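Local structure of 24-sterol C-methyltransferase (Haloferax volcanii, 6F5Z) at residues Y142-V147 and M160-H165. The protein probably transfers methyl groups from S-adenosylmethionine as a class I methyltransferase that forms a complex with the activator protein Trm112. Sequence-based numbering, arbitrary orientation. Where two conformers were deposited one is given.
Sequences YYEENV and MTRWSH
Met-160, in one of its two conformers, lays its methyl, CE, over the centre of the Tyr-142 ring, 3.6 Å from the centroid and nearly on the ring normal. The bend at chi3 (74°) folds CE back over the ring, and SD lies over the same face as a Met-aromatic contact, while CB reaches CE2 of the ring. A water donates to Met-160 O and bonds Tyr-142 OH. At the ring's edge sits the carbonyl of Thr-161, its O 3.4 Å from Tyr-142 CE2; a second water donates to this O and to Tyr-142 O and accepts from Trp-163 N. Arg-162 runs its CG and CD across the other face of Tyr-142, sandwiching the ring between the thioether of Met-160 and its own CG-CD stem. Further out, the guanidinium grips Glu-144 side-on in a salt bridge: Arg-162 NE lies 2.9 Å from Glu-144 OE1, which it meets from above the carboxylate plane, and NH1 bonds OE2 from the syn side. With the guanidinium gone, as in an alanine here, the Glu-144 carboxylate is likely to lose its charged mate and the ring its CG-CD packing. Both segments belong to the long loop between strand 134-140 and helix 165-174 of the Rossmann-like methyltransferase fold, with the side chain of Met-160 about 9 Å from the bound S-adenosylhomocysteine. Trp-163 contributes its backbone, its O accepting a nearly straight bond from Glu-144 N (N-H...O angle 165°). Ser-164, the N-cap residue of helix 165-174, packs its CA 3.6 Å from Glu-144 CB. At the first turn of that helix, His-165 N points into the Glu-145 carboxylate, shared between the syn lone pairs of OE1 and OE2 at 3.1 Å each; the helix end would probably favour this negative charge. The His-165 ring turns an edge to Tyr-143 CE2, and a water links NE2 to Tyr-143 OH, which also bonds Gly-217 O.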
loop_
_atom_site.group_PDB
_atom_site.type_symbol
_atom_site.label_atom_id
_atom_site.label_comp_id
_atom_site.label_asym_id
_atom_site.label_seq_id
_atom_site.Cartn_x
_atom_site.Cartn_y
_atom_site.Cartn_z
ATOM N N TYR B 142 -18.232 -0.197 -6.882
ATOM C CA TYR B 142 -19.474 -0.683 -6.292
ATOM C C TYR B 142 -19.097 -1.187 -4.893
ATOM O O TYR B 142 -18.426 -2.221 -4.779
ATOM C CB TYR B 142 -20.048 -1.816 -7.145
ATOM C CG TYR B 142 -21.318 -2.418 -6.585
ATOM C CD1 TYR B 142 -22.532 -1.729 -6.656
ATOM C CD2 TYR B 142 -21.311 -3.674 -6.008
ATOM C CE1 TYR B 142 -23.717 -2.299 -6.179
ATOM C CE2 TYR B 142 -22.492 -4.271 -5.557
ATOM C CZ TYR B 142 -23.685 -3.570 -5.632
ATOM O OH TYR B 142 -24.848 -4.163 -5.186
ATOM N N TYR B 143 -19.487 -0.442 -3.841
ATOM C CA TYR B 143 -19.151 -0.785 -2.476
ATOM C C TYR B 143 -20.104 -0.048 -1.553
ATOM O O TYR B 143 -20.750 0.921 -1.984
ATOM C CB TYR B 143 -17.652 -0.549 -2.175
ATOM C CG TYR B 143 -17.190 0.875 -2.367
ATOM C CD1 TYR B 143 -16.723 1.315 -3.605
ATOM C CD2 TYR B 143 -17.206 1.777 -1.310
ATOM C CE1 TYR B 143 -16.306 2.630 -3.794
ATOM C CE2 TYR B 143 -16.784 3.100 -1.484
ATOM C CZ TYR B 143 -16.327 3.514 -2.733
ATOM O OH TYR B 143 -15.914 4.819 -2.935
ATOM N N GLU B 144 -20.202 -0.501 -0.294
ATOM C CA GLU B 144 -21.245 -0.005 0.598
ATOM C C GLU B 144 -21.266 1.503 0.790
ATOM O O GLU B 144 -22.342 2.116 0.680
ATOM C CB GLU B 144 -21.180 -0.701 1.971
ATOM C CG GLU B 144 -22.451 -0.501 2.805
ATOM C CD GLU B 144 -23.657 -1.178 2.186
ATOM O OE1 GLU B 144 -23.496 -2.220 1.508
ATOM O OE2 GLU B 144 -24.781 -0.705 2.469
ATOM N N GLU B 145 -20.116 2.098 1.091
ATOM C CA GLU B 145 -20.048 3.522 1.395
ATOM C C GLU B 145 -20.412 4.394 0.180
ATOM O O GLU B 145 -20.821 5.555 0.380
ATOM C CB GLU B 145 -18.657 3.892 1.934
ATOM C CG GLU B 145 -18.377 3.301 3.314
ATOM C CD GLU B 145 -17.747 1.913 3.319
ATOM O OE1 GLU B 145 -17.898 1.167 2.330
ATOM O OE2 GLU B 145 -17.100 1.575 4.330
ATOM N N ASN B 146 -20.251 3.869 -1.054
ATOM C CA ASN B 146 -20.579 4.672 -2.251
ATOM C C ASN B 146 -22.088 4.510 -2.475
ATOM O O ASN B 146 -22.540 3.654 -3.224
ATOM C CB ASN B 146 -19.743 4.246 -3.455
ATOM C CG ASN B 146 -20.070 5.023 -4.707
ATOM O OD1 ASN B 146 -20.777 6.047 -4.667
ATOM N ND2 ASN B 146 -19.614 4.514 -5.846
ATOM N N VAL B 147 -22.869 5.343 -1.765
ATOM C CA VAL B 147 -24.323 5.189 -1.735
ATOM C C VAL B 147 -24.942 5.245 -3.149
ATOM O O VAL B 147 -25.887 4.501 -3.430
ATOM C CB VAL B 147 -24.985 6.157 -0.718
ATOM C CG1 VAL B 147 -24.580 7.604 -0.966
ATOM C CG2 VAL B 147 -26.509 6.000 -0.674
ATOM N N MET B 160 -24.417 -9.192 -7.651
ATOM C CA MET B 160 -23.213 -8.458 -7.257
ATOM C C MET B 160 -22.969 -8.533 -5.731
ATOM O O MET B 160 -23.936 -8.576 -4.953
ATOM C CB MET B 160 -23.374 -6.992 -7.693
ATOM C CG MET B 160 -23.633 -6.844 -9.199
ATOM S SD MET B 160 -24.318 -5.216 -9.615
ATOM C CE MET B 160 -22.848 -4.202 -9.442
ATOM N N THR B 161 -21.696 -8.470 -5.301
ATOM C CA THR B 161 -21.351 -8.466 -3.893
ATOM C C THR B 161 -21.069 -7.019 -3.497
ATOM O O THR B 161 -20.200 -6.363 -4.081
ATOM C CB THR B 161 -20.178 -9.412 -3.639
ATOM O OG1 THR B 161 -20.665 -10.749 -3.811
ATOM C CG2 THR B 161 -19.611 -9.277 -2.212
ATOM N N ARG B 162 -21.798 -6.530 -2.497
ATOM C CA ARG B 162 -21.675 -5.147 -2.053
ATOM C C ARG B 162 -21.062 -5.166 -0.673
ATOM O O ARG B 162 -21.728 -5.494 0.304
ATOM C CB ARG B 162 -23.045 -4.455 -2.034
ATOM C CG ARG B 162 -22.884 -2.935 -2.074
ATOM C CD ARG B 162 -24.239 -2.268 -2.274
ATOM N NE ARG B 162 -24.878 -2.031 -0.980
ATOM C CZ ARG B 162 -26.182 -1.846 -0.804
ATOM N NH1 ARG B 162 -26.662 -1.598 0.403
ATOM N NH2 ARG B 162 -27.017 -1.939 -1.828
ATOM N N TRP B 163 -19.758 -4.900 -0.588
ATOM C CA TRP B 163 -19.082 -4.918 0.693
ATOM C C TRP B 163 -18.665 -3.532 1.097
ATOM O O TRP B 163 -18.361 -2.701 0.232
ATOM C CB TRP B 163 -17.805 -5.769 0.637
ATOM C CG TRP B 163 -18.000 -7.257 0.700
ATOM C CD1 TRP B 163 -19.121 -7.948 1.099
ATOM C CD2 TRP B 163 -17.030 -8.238 0.336
ATOM N NE1 TRP B 163 -18.902 -9.306 0.985
ATOM C CE2 TRP B 163 -17.611 -9.510 0.535
ATOM C CE3 TRP B 163 -15.723 -8.161 -0.172
ATOM C CZ2 TRP B 163 -16.913 -10.699 0.237
ATOM C CZ3 TRP B 163 -15.028 -9.325 -0.434
ATOM C CH2 TRP B 163 -15.625 -10.578 -0.239
ATOM N N SER B 164 -18.580 -3.303 2.419
ATOM C CA SER B 164 -18.015 -2.038 2.917
ATOM C C SER B 164 -16.464 -2.080 2.875
ATOM O O SER B 164 -15.875 -3.137 2.674
ATOM C CB SER B 164 -18.425 -1.815 4.372
ATOM O OG SER B 164 -17.873 -2.884 5.116
ATOM N N HIS B 165 -15.811 -0.952 3.165
ATOM C CA HIS B 165 -14.343 -0.944 3.260
ATOM C C HIS B 165 -13.923 -2.033 4.285
ATOM O O HIS B 165 -13.013 -2.833 4.026
ATOM C CB HIS B 165 -13.851 0.408 3.792
ATOM C CG HIS B 165 -13.897 1.544 2.820
ATOM N ND1 HIS B 165 -12.889 2.516 2.816
ATOM C CD2 HIS B 165 -14.770 1.830 1.831
ATOM C CE1 HIS B 165 -13.231 3.391 1.875
ATOM N NE2 HIS B 165 -14.368 3.047 1.274
HETATM O O HOH W 1 -18.389 -4.505 -3.297
HETATM O O HOH W 2 -26.953 -2.851 -4.458
HETATM O O HOH W 3 -25.688 -6.531 -4.446
HETATM O O HOH W 4 -14.492 5.226 -0.533
#